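Local coordinates for putative methylthioribose-1-phosphate isomerase (Pyrococcus horikoshii OT3, PDB 6A34), which probably catalyses the interconversion of methylthioribose-1-phosphate and methylthioribulose-1-phosphate, an isomerisation step of the methionine salvage pathway, at residues M1-T6 and A146-G151; E9-P14 and T174-T179. All blocks are in the same frame, centred on the assembly; numbering follows the deposited sequence.

Contact 1: residues M1-T6 and A146-G151; sequences MEIRYT and ANLRMG
I3 and L148 carry this contact, with the aliphatic base of R149 beside them. The CD1 methyl of I3 lies 4.2 Å from CA of R149 and equally far from its CG, while I3 CG2 faces L148 CD2 at a loose 4.4 Å. With chi1 at -49°, I3 sets its CG1 arm beside its own backbone N, and the arm carries CD1 over the turn of helix at R149. L148 reaches back from the helix: its CD2 comes to 3.7 Å from the backbone O of Y5, a methyl against a carbonyl, and approaches T6 C loosely. The polar ends nearby have partners elsewhere. R149 bends at chi3 (-52°), and its guanidinium forms a salt bridge with D337. The hydroxyl of Y5 is hydrogen-bonded to D190, which also holds R4 through a salt bridge, so the loop is tied by its polar groups to the residue just after helix 180-189. One step further out, L148 packs on P7, L10 and L177, and T6 is the N-cap of helix 7-10. The arrangement is an N-terminal loop laid by apolar contact against the surface of the long helix 125-157, away from the predicted substrate site.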
loop_
_atom_site.group_PDB
_atom_site.type_symbol
_atom_site.label_atom_id
_atom_site.label_comp_id
_atom_site.label_asym_id
_atom_site.label_seq_id
_atom_site.Cartn_x
_atom_site.Cartn_y
_atom_site.Cartn_z
ATOM N N MET A 1 8.408 29.610 23.716
ATOM C CA MET A 1 8.699 28.139 23.600
ATOM C C MET A 1 9.896 27.783 24.494
ATOM O O MET A 1 11.037 28.203 24.230
ATOM C CB MET A 1 9.001 27.744 22.145
ATOM C CG MET A 1 9.099 26.234 21.890
ATOM S SD MET A 1 7.695 25.267 22.537
ATOM C CE MET A 1 6.270 26.220 22.009
ATOM N N GLU A 2 9.616 27.025 25.560
ATOM C CA GLU A 2 10.647 26.410 26.365
ATOM C C GLU A 2 10.736 24.930 25.974
ATOM O O GLU A 2 9.711 24.218 25.857
ATOM C CB GLU A 2 10.432 26.630 27.871
ATOM C CG GLU A 2 9.289 25.834 28.502
ATOM C CD GLU A 2 9.368 25.664 30.019
ATOM O OE1 GLU A 2 10.298 26.224 30.639
ATOM O OE2 GLU A 2 8.498 24.964 30.584
ATOM N N ILE A 3 11.983 24.519 25.722
ATOM C CA ILE A 3 12.392 23.149 25.589
ATOM C C ILE A 3 12.356 22.527 26.992
ATOM O O ILE A 3 13.117 22.935 27.861
ATOM C CB ILE A 3 13.796 23.069 24.945
ATOM C CG1 ILE A 3 13.912 23.921 23.675
ATOM C CG2 ILE A 3 14.193 21.628 24.695
ATOM C CD1 ILE A 3 12.737 23.821 22.741
ATOM N N ARG A 4 11.456 21.556 27.182
ATOM C CA ARG A 4 11.180 20.915 28.447
ATOM C C ARG A 4 11.925 19.576 28.545
ATOM O O ARG A 4 12.051 19.019 29.645
ATOM C CB ARG A 4 9.671 20.675 28.610
ATOM C CG ARG A 4 8.833 21.948 28.690
ATOM C CD ARG A 4 7.325 21.739 28.524
ATOM N NE ARG A 4 6.916 21.191 27.225
ATOM C CZ ARG A 4 6.265 20.036 27.066
ATOM N NH1 ARG A 4 6.149 19.186 28.084
ATOM N NH2 ARG A 4 5.718 19.750 25.889
ATOM N N TYR A 5 12.366 19.030 27.406
ATOM C CA TYR A 5 13.002 17.714 27.381
ATOM C C TYR A 5 14.375 17.812 26.706
ATOM O O TYR A 5 14.578 18.645 25.845
ATOM C CB TYR A 5 12.110 16.673 26.697
ATOM C CG TYR A 5 10.794 16.392 27.383
ATOM C CD1 TYR A 5 10.729 15.584 28.510
ATOM C CD2 TYR A 5 9.604 16.916 26.888
ATOM C CE1 TYR A 5 9.522 15.314 29.134
ATOM C CE2 TYR A 5 8.394 16.671 27.504
ATOM C CZ TYR A 5 8.356 15.870 28.633
ATOM O OH TYR A 5 7.166 15.599 29.236
ATOM N N THR A 6 15.308 16.967 27.162
ATOM C CA THR A 6 16.574 16.690 26.490
ATOM C C THR A 6 16.382 15.492 25.560
ATOM O O THR A 6 15.465 14.694 25.747
ATOM C CB THR A 6 17.691 16.395 27.506
ATOM O OG1 THR A 6 17.320 15.186 28.154
ATOM C CG2 THR A 6 17.915 17.485 28.543
ATOM N N ALA A 146 17.419 21.500 16.064
ATOM C CA ALA A 146 16.286 21.836 15.203
ATOM C C ALA A 146 15.146 20.865 15.516
ATOM O O ALA A 146 14.007 21.258 15.647
ATOM C CB ALA A 146 16.692 21.774 13.754
ATOM N N ASN A 147 15.486 19.592 15.702
ATOM C CA ASN A 147 14.507 18.548 15.939
ATOM C C ASN A 147 13.861 18.748 17.309
ATOM O O ASN A 147 12.641 18.567 17.456
ATOM C CB ASN A 147 15.112 17.156 15.772
ATOM C CG ASN A 147 15.536 16.915 14.344
ATOM O OD1 ASN A 147 15.042 17.585 13.430
ATOM N ND2 ASN A 147 16.422 15.953 14.145
ATOM N N LEU A 148 14.660 19.163 18.293
ATOM C CA LEU A 148 14.124 19.394 19.612
ATOM C C LEU A 148 13.036 20.482 19.573
ATOM O O LEU A 148 11.970 20.325 20.153
ATOM C CB LEU A 148 15.256 19.801 20.544
ATOM C CG LEU A 148 15.924 18.666 21.293
ATOM C CD1 LEU A 148 17.143 19.198 22.054
ATOM C CD2 LEU A 148 14.947 17.999 22.241
ATOM N N ARG A 149 13.322 21.577 18.881
ATOM C CA ARG A 149 12.394 22.688 18.750
ATOM C C ARG A 149 11.128 22.236 18.004
ATOM O O ARG A 149 10.010 22.485 18.479
ATOM C CB ARG A 149 13.070 23.860 18.036
ATOM C CG ARG A 149 14.135 24.574 18.866
ATOM C CD ARG A 149 14.703 25.814 18.207
ATOM N NE ARG A 149 15.197 25.627 16.841
ATOM C CZ ARG A 149 16.470 25.420 16.512
ATOM N NH1 ARG A 149 17.349 25.148 17.463
ATOM N NH2 ARG A 149 16.853 25.505 15.244
ATOM N N MET A 150 11.299 21.581 16.848
ATOM C CA MET A 150 10.154 21.094 16.060
ATOM C C MET A 150 9.218 20.263 16.947
ATOM O O MET A 150 8.032 20.400 16.869
ATOM C CB MET A 150 10.605 20.190 14.912
ATOM C CG MET A 150 10.766 20.878 13.591
ATOM S SD MET A 150 11.524 19.686 12.435
ATOM C CE MET A 150 13.255 20.141 12.525
ATOM N N GLY A 151 9.783 19.359 17.749
ATOM C CA GLY A 151 9.010 18.430 18.557
ATOM C C GLY A 151 8.093 19.165 19.514
ATOM O O GLY A 151 6.918 18.801 19.665
#

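Contact 2: residues E9-P14 and T174-T179; sequences ELTKLP and TVHLGT
Just after the short helix 7-10, the chain turns through an ST turn and meets the loop between strand 161-165 and helix 180-189, in the buried interior near the predicted substrate site: the side chain of L13 is about 10 Å from that of R57. One polar bond joins the two segments. H176 NE2 donates to the backbone O of L13 at 2.8 Å, with an N-H...O angle of 158°. The oxygen lies close to the imidazole plane, whereas the donor stands above the carbonyl plane, 44° out of it. T11 puts its CG2 methyl obliquely to the ring, 3.3 Å from H176 NE2. Its hydroxyl takes the branch anti to the backbone N (chi1 -170°), where OG1 accepts from L13 N at 3.1 Å and is also hydrogen-bonded to D218. L177 contributes CD2, which lies over one face of the neighbouring H176 ring toward its rim and meets T11 CG2 at 3.9 Å and L10 CB at 4.1 Å. H176 CD2 comes to 3.5 Å from P14 O. L13 is thus gripped through both its backbone N and its O; the bond from NE2 requires a proton on that nitrogen, restrains the rotation of the buried imidazole and supplies a donor to a buried main-chain carbonyl.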
loop_
_atom_site.group_PDB
_atom_site.type_symbol
_atom_site.label_atom_id
_atom_site.label_comp_id
_atom_site.label_asym_id
_atom_site.label_seq_id
_atom_site.Cartn_x
_atom_site.Cartn_y
_atom_site.Cartn_z
ATOM N N GLU A 9 15.895 12.179 27.367
ATOM C CA GLU A 9 14.595 11.972 27.993
ATOM C C GLU A 9 13.541 11.538 26.960
ATOM O O GLU A 9 12.496 11.036 27.367
ATOM C CB GLU A 9 14.140 13.234 28.738
ATOM C CG GLU A 9 14.938 13.506 29.997
ATOM C CD GLU A 9 14.637 14.837 30.662
ATOM O OE1 GLU A 9 14.486 15.840 29.953
ATOM O OE2 GLU A 9 14.569 14.865 31.898
ATOM N N LEU A 10 13.796 11.764 25.658
ATOM C CA LEU A 10 12.799 11.539 24.575
ATOM C C LEU A 10 12.993 10.179 23.884
ATOM O O LEU A 10 12.044 9.606 23.365
ATOM C CB LEU A 10 12.897 12.688 23.572
ATOM C CG LEU A 10 12.341 14.026 24.064
ATOM C CD1 LEU A 10 12.585 15.100 23.028
ATOM C CD2 LEU A 10 10.856 13.945 24.412
ATOM N N THR A 11 14.221 9.653 23.877
ATOM C CA THR A 11 14.511 8.395 23.190
ATOM C C THR A 11 15.577 7.619 23.963
ATOM O O THR A 11 16.373 8.208 24.662
ATOM C CB THR A 11 15.019 8.628 21.763
ATOM O OG1 THR A 11 15.040 7.362 21.092
ATOM C CG2 THR A 11 16.398 9.257 21.738
ATOM N N LYS A 12 15.588 6.303 23.768
ATOM C CA LYS A 12 16.608 5.430 24.308
ATOM C C LYS A 12 17.632 5.078 23.224
ATOM O O LYS A 12 18.617 4.439 23.497
ATOM C CB LYS A 12 15.980 4.149 24.850
ATOM C CG LYS A 12 15.184 4.306 26.136
ATOM C CD LYS A 12 14.323 3.078 26.442
ATOM C CE LYS A 12 13.211 3.370 27.432
ATOM N NZ LYS A 12 11.911 2.805 26.993
ATOM N N LEU A 13 17.364 5.499 21.991
ATOM C CA LEU A 13 18.229 5.244 20.879
ATOM C C LEU A 13 19.459 6.136 20.981
ATOM O O LEU A 13 19.344 7.309 21.354
ATOM C CB LEU A 13 17.489 5.549 19.568
ATOM C CG LEU A 13 16.408 4.553 19.151
ATOM C CD1 LEU A 13 15.620 5.087 17.967
ATOM C CD2 LEU A 13 16.987 3.188 18.817
ATOM N N PRO A 14 20.635 5.637 20.535
ATOM C CA PRO A 14 21.788 6.495 20.282
ATOM C C PRO A 14 21.528 7.341 19.033
ATOM O O PRO A 14 20.585 7.060 18.268
ATOM C CB PRO A 14 22.914 5.511 19.940
ATOM C CG PRO A 14 22.161 4.386 19.259
ATOM C CD PRO A 14 20.857 4.274 20.032
ATOM N N THR A 174 17.253 11.270 10.800
ATOM C CA THR A 174 17.963 12.437 11.247
ATOM C C THR A 174 19.169 11.996 12.088
ATOM O O THR A 174 19.429 10.797 12.257
ATOM C CB THR A 174 17.012 13.314 12.067
ATOM O OG1 THR A 174 16.668 12.618 13.266
ATOM C CG2 THR A 174 15.751 13.641 11.300
ATOM N N VAL A 175 19.863 12.986 12.652
ATOM C CA VAL A 175 20.955 12.746 13.559
ATOM C C VAL A 175 20.366 12.210 14.854
ATOM O O VAL A 175 20.893 11.246 15.391
ATOM C CB VAL A 175 21.806 14.001 13.779
ATOM C CG1 VAL A 175 22.907 13.764 14.799
ATOM C CG2 VAL A 175 22.360 14.502 12.470
ATOM N N HIS A 176 19.261 12.806 15.317
ATOM C CA HIS A 176 18.579 12.294 16.525
ATOM C C HIS A 176 17.128 12.812 16.584
ATOM O O HIS A 176 16.867 13.919 16.189
ATOM C CB HIS A 176 19.429 12.636 17.784
ATOM C CG HIS A 176 19.421 11.592 18.859
ATOM N ND1 HIS A 176 19.633 11.916 20.197
ATOM C CD2 HIS A 176 19.186 10.243 18.810
ATOM C CE1 HIS A 176 19.530 10.805 20.928
ATOM N NE2 HIS A 176 19.261 9.751 20.091
ATOM N N LEU A 177 16.208 11.953 17.049
ATOM C CA LEU A 177 14.841 12.290 17.503
ATOM C C LEU A 177 13.815 12.249 16.356
ATOM O O LEU A 177 12.667 11.744 16.541
ATOM C CB LEU A 177 14.827 13.668 18.178
ATOM C CG LEU A 177 15.762 13.835 19.371
ATOM C CD1 LEU A 177 15.616 15.230 19.955
ATOM C CD2 LEU A 177 15.490 12.785 20.429
ATOM N N GLY A 178 14.182 12.826 15.208
ATOM C CA GLY A 178 13.298 12.875 14.053
ATOM C C GLY A 178 12.628 14.221 13.920
ATOM O O GLY A 178 12.803 15.071 14.767
ATOM N N THR A 179 11.890 14.403 12.819
ATOM C CA THR A 179 11.026 15.552 12.640
ATOM C C THR A 179 9.672 15.169 13.226
ATOM O O THR A 179 9.285 15.617 14.337
ATOM C CB THR A 179 11.065 16.045 11.185
ATOM O OG1 THR A 179 10.670 15.047 10.238
ATOM C CG2 THR A 179 12.459 16.506 10.815
#

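In the fold
From M1 the chain runs as a loop, enters helix 7-10 and leaves it through 9-14 before the first strands. Contact 1 closes a loop of about 140 residues, bringing the N-terminal loop back to helix 125-157; contact 2 closes one of about 160, reaching the loop that follows strand 161-165 of the seven-stranded sheet. Because the segments come in the order 1-6, 9-14, 146-151, 174-179, the two closures cross rather than nest. They meet directly, with centres about 12 Å apart: N147 and L148 of the helix touch the 174-179 loop. Together they tie the N-terminal segment to the long helix and to the loop that leads from strand 161-165 to helix 180-189.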